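Local coordinates for conserved hypothetical protein NMB0706 (PDB 1RV9), which is of unknown function but belongs to the YfiH-like (DUF152) family, whose characterised relatives act on purine nucleosides, and is probably an enzyme of that kind, at residues G38-L49 with A59-V67; N79-V87 with H135-V145. One frame throughout, in Å; residues are numbered along the deposited sequence.

Contact 1 (G38-L49 with A59-V67); sequences GVSQGAYQSLNL and AVRRNREIV
N63 of helix 57-71, a helix on the outer face of the five-stranded sheet of the alpha-beta-beta-alpha fold, hydrogen-bonds both arms of the doubled-back loop 38-49 that precedes it. The loop is folded on itself by reciprocal backbone hydrogen bonds between S40 and S46, with L47 at the centre of an inverse gamma turn. An asparagine suits the place because its one flat amide both accepts and donates. With CG anti to the carbonyl carbon (chi1 -64°), the amide leaves the helix toward the loop. N63 OD1 takes the N-H of V39 in its carbonyl plane at 2.8 Å, and lacking a side chain G38 lets this oxygen come within 3.2 Å of its CA. At the other end of the amide, N63 ND2 donates to S40 OG in the amide plane at 2.9 Å. The same nitrogen also donates to N48 O, which is tilted out of that plane. S40 OG also bonds D55.

Apolar groups flank the amide. V39 stands across R62 at about a right angle, its methyls over one guanidinium face, V39 CG2 lying 3.3 Å from R62 NH1. L47 slides past N63 in the opposite direction, L47 CD1 3.7 Å from N63 CB, while L49 lays CD2 3.7 Å from V67 CG2, a leucine-valine pair that reaches the strands 28-33 and 248-254 beneath the helix. R64, long enough to run past this patch extended from CG to NE, grips the carbonyl of L49 side-on: both NE and NH2 of R64 lie 2.9 Å from L49 O, which sits close to the guanidinium plane.

Contact 2 (N79-V87 with H135-V145); sequences NQIHSTVVV and HAGWRGLAGGV. With SO4 (sulfate ion), chain B.
The backbones of 79-87 and 135-145 draw nearest where T84 CA lies 4.1 Å from V145 CA, just after helix 138-143 ends in a Schellman motif at G144. There T84 CG2 packs 3.5 Å from G143 C, a fit that glycine, with no side chain, permits. At the other end three flat groups meet in succession, the first two stacked and the third turned steeply; the paired histidines probably line the family's active site. CG of H135, anti to the backbone N (chi1 172°), puts the ring between Q80 and H82. NE2 of Q80 lies over the centre of one H135 face, amide and ring planes 26° apart, while Q80 OE1 is held by M114 N. H135 turns its edge to a face of H82 in a T-shaped pair, H135 CE1 3.4 Å from H82 CE1. H82 uses both ring nitrogens: NE2 donates to sulfate O4 at 2.6 Å, and ND1 shares a water with G140 N in the helix's first turn. D100 bonds H135 ND1, S83 OG and the backbone N of I81 and H82, which probably helps hold the turn. V86 and V145 reach strand 101-104, V86 also touches helix 145-153, and helix 177-184 covers W138 and L141.

In the fold
Contact 1 and contact 2 follow one another along the chain without touching; their centres are 24 Å apart and their nearest atoms about 8 Å. Contact 1 sits at the edge of the molecule on the five-stranded sheet, its centre about 18 Å from the centre of the chain, whereas contact 2 belongs to the six-stranded one, its centre about 10 Å from that of the chain. The sulfate, probably from the crystallisation liquor, links the two regions: besides H82 it is bound by H52, between the segments of contact 1, and by R247, whose backbone bonds N48 and L49. H135, with C118 and D100, has the geometry of a possible catalytic triad; because H82 binds the sulfate and packs against H135, the ion probably lies in or beside the active site.

Contact 1 (G38-L49 with A59-V67)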
loop_
_atom_site.group_PDB
_atom_site.type_symbol
_atom_site.label_atom_id
_atom_site.label_comp_id
_atom_site.label_asym_id
_atom_site.label_seq_id
_atom_site.Cartn_x
_atom_site.Cartn_y
_atom_site.Cartn_z
ATOM N N GLY A 38 3.928 10.758 -15.657
ATOM C CA GLY A 38 3.215 9.921 -16.606
ATOM C C GLY A 38 2.664 10.629 -17.828
ATOM O O GLY A 38 3.035 11.766 -18.116
ATOM N N VAL A 39 1.767 9.951 -18.540
ATOM C CA VAL A 39 1.169 10.504 -19.754
ATOM C C VAL A 39 -0.344 10.699 -19.683
ATOM O O VAL A 39 -0.954 11.148 -20.654
ATOM C CB VAL A 39 1.471 9.618 -20.983
ATOM C CG1 VAL A 39 2.974 9.469 -21.160
ATOM C CG2 VAL A 39 0.808 8.256 -20.825
ATOM N N SER A 40 -0.954 10.364 -18.549
ATOM C CA SER A 40 -2.399 10.522 -18.405
ATOM C C SER A 40 -2.782 11.983 -18.213
ATOM O O SER A 40 -1.962 12.803 -17.804
ATOM C CB SER A 40 -2.915 9.680 -17.233
ATOM O OG SER A 40 -2.728 8.303 -17.500
ATOM N N GLN A 41 -4.043 12.299 -18.495
ATOM C CA GLN A 41 -4.531 13.672 -18.397
ATOM C C GLN A 41 -5.791 13.814 -17.553
ATOM O O GLN A 41 -6.377 12.829 -17.105
ATOM C CB GLN A 41 -4.842 14.205 -19.796
ATOM C CG GLN A 41 -5.949 13.419 -20.485
ATOM C CD GLN A 41 -6.173 13.835 -21.920
ATOM O OE1 GLN A 41 -6.894 14.797 -22.201
ATOM N NE2 GLN A 41 -5.547 13.116 -22.840
ATOM N N GLY A 42 -6.205 15.060 -17.359
ATOM C CA GLY A 42 -7.410 15.334 -16.601
ATOM C C GLY A 42 -7.377 14.833 -15.173
ATOM O O GLY A 42 -6.417 15.070 -14.445
ATOM N N ALA A 43 -8.437 14.139 -14.780
ATOM C CA ALA A 43 -8.555 13.605 -13.426
ATOM C C ALA A 43 -7.480 12.572 -13.130
ATOM O O ALA A 43 -7.188 12.284 -11.975
ATOM C CB ALA A 43 -9.932 12.967 -13.236
ATOM N N TYR A 44 -6.884 12.013 -14.170
ATOM C CA TYR A 44 -5.878 10.991 -13.968
ATOM C C TYR A 44 -4.545 11.640 -14.084
ATOM O O TYR A 44 -3.519 10.965 -14.214
ATOM C CB TYR A 44 -6.031 9.903 -15.024
ATOM C CG TYR A 44 -7.422 9.327 -15.045
ATOM C CD1 TYR A 44 -8.355 9.741 -15.995
ATOM C CD2 TYR A 44 -7.830 8.411 -14.073
ATOM C CE1 TYR A 44 -9.664 9.263 -15.976
ATOM C CE2 TYR A 44 -9.146 7.926 -14.043
ATOM C CZ TYR A 44 -10.055 8.360 -14.996
ATOM O OH TYR A 44 -11.353 7.908 -14.955
ATOM N N GLN A 45 -4.493 12.951 -13.956
ATOM C CA GLN A 45 -3.174 13.445 -14.200
ATOM C C GLN A 45 -1.876 12.958 -13.653
ATOM O O GLN A 45 -1.463 13.032 -12.466
ATOM C CB GLN A 45 -3.118 14.967 -14.312
ATOM C CG GLN A 45 -3.308 15.945 -13.191
ATOM C CD GLN A 45 -3.469 17.300 -13.848
ATOM O OE1 GLN A 45 -4.530 17.600 -14.401
ATOM N NE2 GLN A 45 -2.395 18.089 -13.880
ATOM N N SER A 46 -1.356 12.426 -14.759
ATOM C CA SER A 46 -0.178 11.811 -15.205
ATOM C C SER A 46 0.205 10.383 -14.879
ATOM O O SER A 46 -0.125 9.466 -15.669
ATOM C CB SER A 46 0.884 12.917 -15.145
ATOM O OG SER A 46 2.041 12.592 -14.481
ATOM N N LEU A 47 0.874 10.117 -13.775
ATOM C CA LEU A 47 1.217 8.696 -13.635
ATOM C C LEU A 47 0.194 7.716 -13.069
ATOM O O LEU A 47 0.438 7.082 -12.050
ATOM C CB LEU A 47 2.575 8.507 -12.952
ATOM C CG LEU A 47 3.368 7.216 -13.194
ATOM C CD1 LEU A 47 3.947 7.151 -14.619
ATOM C CD2 LEU A 47 4.523 7.194 -12.187
ATOM N N ASN A 48 -0.910 7.522 -13.798
ATOM C CA ASN A 48 -1.934 6.578 -13.349
ATOM C C ASN A 48 -1.597 5.148 -13.725
ATOM O O ASN A 48 -1.478 4.813 -14.904
ATOM C CB ASN A 48 -3.302 6.931 -13.931
ATOM C CG ASN A 48 -4.332 5.866 -13.657
ATOM O OD1 ASN A 48 -4.399 5.337 -12.554
ATOM N ND2 ASN A 48 -5.150 5.550 -14.660
ATOM N N LEU A 49 -1.454 4.303 -12.712
ATOM C CA LEU A 49 -1.112 2.911 -12.936
ATOM C C LEU A 49 -2.296 1.956 -12.841
ATOM O O LEU A 49 -2.131 0.755 -13.044
ATOM C CB LEU A 49 -0.032 2.494 -11.936
ATOM C CG LEU A 49 1.238 3.346 -11.991
ATOM C CD1 LEU A 49 2.123 3.033 -10.794
ATOM C CD2 LEU A 49 1.974 3.080 -13.294
ATOM N N ALA A 59 -2.828 4.727 -22.248
ATOM C CA ALA A 59 -2.099 5.636 -21.369
ATOM C C ALA A 59 -1.572 4.880 -20.153
ATOM O O ALA A 59 -0.415 5.040 -19.767
ATOM C CB ALA A 59 -3.005 6.777 -20.922
ATOM N N VAL A 60 -2.426 4.058 -19.552
ATOM C CA VAL A 60 -2.024 3.281 -18.382
ATOM C C VAL A 60 -0.877 2.342 -18.735
ATOM O O VAL A 60 0.058 2.169 -17.953
ATOM C CB VAL A 60 -3.196 2.446 -17.827
ATOM C CG1 VAL A 60 -2.716 1.588 -16.656
ATOM C CG2 VAL A 60 -4.316 3.368 -17.377
ATOM N N ARG A 61 -0.953 1.730 -19.912
ATOM C CA ARG A 61 0.091 0.818 -20.360
ATOM C C ARG A 61 1.421 1.562 -20.425
ATOM O O ARG A 61 2.460 1.041 -20.019
ATOM C CB ARG A 61 -0.255 0.261 -21.744
ATOM C CG ARG A 61 0.779 -0.692 -22.320
ATOM C CD ARG A 61 1.009 -0.387 -23.793
ATOM N NE ARG A 61 2.258 0.341 -24.000
ATOM C CZ ARG A 61 2.404 1.382 -24.814
ATOM N NH1 ARG A 61 1.371 1.839 -25.510
ATOM N NH2 ARG A 61 3.591 1.963 -24.943
ATOM N N ARG A 62 1.384 2.788 -20.938
ATOM C CA ARG A 62 2.593 3.591 -21.049
ATOM C C ARG A 62 3.125 3.978 -19.668
ATOM O O ARG A 62 4.334 3.946 -19.435
ATOM C CB ARG A 62 2.309 4.836 -21.894
ATOM C CG ARG A 62 1.812 4.498 -23.298
ATOM C CD ARG A 62 1.306 5.734 -24.017
ATOM N NE ARG A 62 2.379 6.672 -24.327
ATOM C CZ ARG A 62 2.223 7.991 -24.373
ATOM N NH1 ARG A 62 1.035 8.528 -24.121
ATOM N NH2 ARG A 62 3.251 8.774 -24.675
ATOM N N ASN A 63 2.230 4.334 -18.749
ATOM C CA ASN A 63 2.663 4.702 -17.402
ATOM C C ASN A 63 3.327 3.508 -16.716
ATOM O O ASN A 63 4.321 3.666 -16.004
ATOM C CB ASN A 63 1.480 5.196 -16.562
ATOM C CG ASN A 63 0.873 6.474 -17.106
ATOM O OD1 ASN A 63 1.582 7.342 -17.618
ATOM N ND2 ASN A 63 -0.444 6.607 -16.980
ATOM N N ARG A 64 2.788 2.313 -16.933
ATOM C CA ARG A 64 3.369 1.121 -16.326
ATOM C C ARG A 64 4.729 0.830 -16.949
ATOM O O ARG A 64 5.619 0.288 -16.297
ATOM C CB ARG A 64 2.424 -0.074 -16.474
ATOM C CG ARG A 64 1.190 0.036 -15.584
ATOM C CD ARG A 64 0.347 -1.225 -15.621
ATOM N NE ARG A 64 -0.728 -1.191 -14.630
ATOM C CZ ARG A 64 -1.509 -2.225 -14.348
ATOM N NH1 ARG A 64 -1.334 -3.376 -14.983
ATOM N NH2 ARG A 64 -2.461 -2.117 -13.430
ATOM N N GLU A 65 4.891 1.197 -18.215
ATOM C CA GLU A 65 6.166 1.004 -18.893
ATOM C C GLU A 65 7.202 1.917 -18.259
ATOM O O GLU A 65 8.349 1.522 -18.039
ATOM C CB GLU A 65 6.042 1.354 -20.370
ATOM C CG GLU A 65 5.495 0.248 -21.218
ATOM C CD GLU A 65 5.425 0.639 -22.671
ATOM O OE1 GLU A 65 6.358 1.315 -23.155
ATOM O OE2 GLU A 65 4.444 0.257 -23.332
ATOM N N ILE A 66 6.790 3.151 -17.986
ATOM C CA ILE A 66 7.667 4.133 -17.367
ATOM C C ILE A 66 8.143 3.606 -16.016
ATOM O O ILE A 66 9.314 3.750 -15.656
ATOM C CB ILE A 66 6.933 5.481 -17.169
ATOM C CG1 ILE A 66 6.661 6.121 -18.533
ATOM C CG2 ILE A 66 7.768 6.422 -16.313
ATOM C CD1 ILE A 66 5.815 7.374 -18.465
ATOM N N VAL A 67 7.235 2.986 -15.273
ATOM C CA VAL A 67 7.589 2.440 -13.970
ATOM C C VAL A 67 8.516 1.236 -14.114
ATOM O O VAL A 67 9.489 1.110 -13.373
ATOM C CB VAL A 67 6.326 2.032 -13.171
ATOM C CG1 VAL A 67 6.715 1.183 -11.963
ATOM C CG2 VAL A 67 5.596 3.278 -12.704
#

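Contact 2 (N79-V87 with H135-V145)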
loop_
_atom_site.group_PDB
_atom_site.type_symbol
_atom_site.label_atom_id
_atom_site.label_comp_id
_atom_site.label_asym_id
_atom_site.label_seq_id
_atom_site.Cartn_x
_atom_site.Cartn_y
_atom_site.Cartn_z
ATOM N N ASN A 79 -5.228 -7.712 -9.180
ATOM C CA ASN A 79 -6.586 -7.222 -9.340
ATOM C C ASN A 79 -7.041 -7.157 -7.890
ATOM O O ASN A 79 -7.549 -8.136 -7.334
ATOM C CB ASN A 79 -7.466 -8.199 -10.118
ATOM C CG ASN A 79 -8.898 -7.714 -10.216
ATOM O OD1 ASN A 79 -9.142 -6.535 -10.474
ATOM N ND2 ASN A 79 -9.852 -8.614 -10.009
ATOM N N GLN A 80 -6.819 -6.003 -7.271
ATOM C CA GLN A 80 -7.165 -5.798 -5.873
ATOM C C GLN A 80 -8.668 -5.774 -5.663
ATOM O O GLN A 80 -9.389 -5.066 -6.363
ATOM C CB GLN A 80 -6.514 -4.499 -5.381
ATOM C CG GLN A 80 -4.997 -4.540 -5.527
ATOM C CD GLN A 80 -4.302 -3.206 -5.304
ATOM O OE1 GLN A 80 -3.086 -3.105 -5.473
ATOM N NE2 GLN A 80 -5.061 -2.180 -4.934
ATOM N N ILE A 81 -9.131 -6.551 -4.691
ATOM C CA ILE A 81 -10.553 -6.629 -4.394
ATOM C C ILE A 81 -10.843 -6.425 -2.909
ATOM O O ILE A 81 -11.880 -6.859 -2.404
ATOM C CB ILE A 81 -11.133 -7.989 -4.841
ATOM C CG1 ILE A 81 -10.333 -9.135 -4.216
ATOM C CG2 ILE A 81 -11.110 -8.085 -6.356
ATOM C CD1 ILE A 81 -10.942 -10.505 -4.447
ATOM N N HIS A 82 -9.923 -5.753 -2.221
ATOM C CA HIS A 82 -10.063 -5.469 -0.797
ATOM C C HIS A 82 -10.238 -6.723 0.050
ATOM O O HIS A 82 -10.971 -6.734 1.044
ATOM C CB HIS A 82 -11.221 -4.491 -0.589
ATOM C CG HIS A 82 -10.938 -3.122 -1.121
ATOM N ND1 HIS A 82 -10.355 -2.134 -0.359
ATOM C CD2 HIS A 82 -11.103 -2.592 -2.358
ATOM C CE1 HIS A 82 -10.171 -1.055 -1.100
ATOM N NE2 HIS A 82 -10.616 -1.308 -2.318
ATOM N N SER A 83 -9.536 -7.773 -0.362
ATOM C CA SER A 83 -9.543 -9.060 0.316
ATOM C C SER A 83 -8.339 -9.107 1.244
ATOM O O SER A 83 -7.622 -8.116 1.414
ATOM C CB SER A 83 -9.401 -10.194 -0.702
ATOM O OG SER A 83 -8.070 -10.241 -1.210
ATOM N N THR A 84 -8.116 -10.270 1.837
ATOM C CA THR A 84 -6.975 -10.478 2.721
ATOM C C THR A 84 -6.107 -11.560 2.083
ATOM O O THR A 84 -5.271 -12.175 2.744
ATOM C CB THR A 84 -7.421 -10.953 4.119
ATOM O OG1 THR A 84 -8.122 -12.198 4.000
ATOM C CG2 THR A 84 -8.328 -9.916 4.770
ATOM N N VAL A 85 -6.306 -11.772 0.784
ATOM C CA VAL A 85 -5.575 -12.795 0.043
ATOM C C VAL A 85 -4.171 -12.374 -0.372
ATOM O O VAL A 85 -3.971 -11.309 -0.959
ATOM C CB VAL A 85 -6.367 -13.225 -1.217
ATOM C CG1 VAL A 85 -5.608 -14.301 -1.989
ATOM C CG2 VAL A 85 -7.734 -13.744 -0.802
ATOM N N VAL A 86 -3.212 -13.240 -0.059
ATOM C CA VAL A 86 -1.803 -13.019 -0.371
ATOM C C VAL A 86 -1.354 -14.056 -1.394
ATOM O O VAL A 86 -1.685 -15.237 -1.275
ATOM C CB VAL A 86 -0.925 -13.191 0.891
ATOM C CG1 VAL A 86 0.521 -12.841 0.573
ATOM C CG2 VAL A 86 -1.464 -12.337 2.026
ATOM N N VAL A 87 -0.608 -13.615 -2.402
ATOM C CA VAL A 87 -0.099 -14.518 -3.426
ATOM C C VAL A 87 1.409 -14.366 -3.565
ATOM O O VAL A 87 1.993 -13.418 -3.042
ATOM C CB VAL A 87 -0.723 -14.228 -4.808
ATOM C CG1 VAL A 87 -2.227 -14.420 -4.751
ATOM C CG2 VAL A 87 -0.376 -12.809 -5.255
ATOM N N HIS A 135 -2.040 -4.275 0.289
ATOM C CA HIS A 135 -3.034 -3.233 0.054
ATOM C C HIS A 135 -3.946 -3.237 1.273
ATOM O O HIS A 135 -4.742 -4.162 1.464
ATOM C CB HIS A 135 -3.834 -3.565 -1.207
ATOM C CG HIS A 135 -5.014 -2.671 -1.435
ATOM N ND1 HIS A 135 -6.258 -3.162 -1.766
ATOM C CD2 HIS A 135 -5.134 -1.323 -1.413
ATOM C CE1 HIS A 135 -7.096 -2.155 -1.938
ATOM N NE2 HIS A 135 -6.439 -1.027 -1.730
ATOM N N ALA A 136 -3.827 -2.198 2.093
ATOM C CA ALA A 136 -4.611 -2.108 3.311
ATOM C C ALA A 136 -5.671 -1.021 3.353
ATOM O O ALA A 136 -5.462 0.038 3.951
ATOM C CB ALA A 136 -3.670 -1.966 4.518
ATOM N N GLY A 137 -6.797 -1.276 2.692
ATOM C CA GLY A 137 -7.911 -0.349 2.753
ATOM C C GLY A 137 -8.478 -0.682 4.122
ATOM O O GLY A 137 -7.956 -1.588 4.778
ATOM N N TRP A 138 -9.524 -0.006 4.580
ATOM C CA TRP A 138 -10.027 -0.337 5.908
ATOM C C TRP A 138 -10.565 -1.762 5.989
ATOM O O TRP A 138 -10.431 -2.413 7.018
ATOM C CB TRP A 138 -11.092 0.666 6.379
ATOM C CG TRP A 138 -12.444 0.540 5.741
ATOM C CD1 TRP A 138 -12.897 1.198 4.632
ATOM C CD2 TRP A 138 -13.533 -0.264 6.205
ATOM N NE1 TRP A 138 -14.204 0.855 4.380
ATOM C CE2 TRP A 138 -14.619 -0.043 5.327
ATOM C CE3 TRP A 138 -13.697 -1.156 7.273
ATOM C CZ2 TRP A 138 -15.857 -0.676 5.492
ATOM C CZ3 TRP A 138 -14.926 -1.785 7.437
ATOM C CH2 TRP A 138 -15.989 -1.543 6.547
ATOM N N ARG A 139 -11.151 -2.259 4.903
ATOM C CA ARG A 139 -11.693 -3.616 4.912
ATOM C C ARG A 139 -10.597 -4.668 5.046
ATOM O O ARG A 139 -10.686 -5.563 5.887
ATOM C CB ARG A 139 -12.515 -3.867 3.644
ATOM C CG ARG A 139 -13.850 -3.139 3.639
ATOM C CD ARG A 139 -14.536 -3.216 2.285
ATOM N NE ARG A 139 -15.782 -2.452 2.281
ATOM C CZ ARG A 139 -16.914 -2.854 2.849
ATOM N NH1 ARG A 139 -16.977 -4.026 3.467
ATOM N NH2 ARG A 139 -17.984 -2.069 2.816
ATOM N N GLY A 140 -9.564 -4.567 4.217
ATOM C CA GLY A 140 -8.485 -5.536 4.293
ATOM C C GLY A 140 -7.695 -5.414 5.582
ATOM O O GLY A 140 -7.223 -6.412 6.139
ATOM N N LEU A 141 -7.548 -4.188 6.069
ATOM C CA LEU A 141 -6.796 -3.958 7.294
ATOM C C LEU A 141 -7.529 -4.597 8.473
ATOM O O LEU A 141 -6.932 -5.328 9.267
ATOM C CB LEU A 141 -6.607 -2.452 7.524
ATOM C CG LEU A 141 -5.684 -2.037 8.675
ATOM C CD1 LEU A 141 -4.291 -2.609 8.452
ATOM C CD2 LEU A 141 -5.629 -0.516 8.770
ATOM N N ALA A 142 -8.827 -4.338 8.575
ATOM C CA ALA A 142 -9.618 -4.908 9.659
ATOM C C ALA A 142 -9.775 -6.414 9.467
ATOM O O ALA A 142 -9.968 -7.155 10.434
ATOM C CB ALA A 142 -10.992 -4.238 9.716
ATOM N N GLY A 143 -9.679 -6.858 8.216
ATOM C CA GLY A 143 -9.833 -8.269 7.900
ATOM C C GLY A 143 -8.618 -9.146 8.147
ATOM O O GLY A 143 -8.744 -10.374 8.202
ATOM N N GLY A 144 -7.445 -8.527 8.271
ATOM C CA GLY A 144 -6.229 -9.275 8.535
ATOM C C GLY A 144 -5.264 -9.453 7.375
ATOM O O GLY A 144 -4.487 -10.406 7.363
ATOM N N VAL A 145 -5.289 -8.547 6.402
ATOM C CA VAL A 145 -4.379 -8.678 5.268
ATOM C C VAL A 145 -2.919 -8.577 5.710
ATOM O O VAL A 145 -2.053 -9.263 5.161
ATOM C CB VAL A 145 -4.669 -7.616 4.166
ATOM C CG1 VAL A 145 -4.345 -6.225 4.671
ATOM C CG2 VAL A 145 -3.865 -7.942 2.902
HETATM S S SO4 B . -10.540 0.848 -5.461
HETATM O O1 SO4 B . -11.825 0.339 -5.983
HETATM O O2 SO4 B . -9.626 1.125 -6.587
HETATM O O3 SO4 B . -10.776 2.090 -4.706
HETATM O O4 SO4 B . -9.930 -0.162 -4.580
HETATM O O HOH W 1 -8.728 -3.192 1.797
HETATM O O HOH W 2 -7.213 -5.407 1.090
#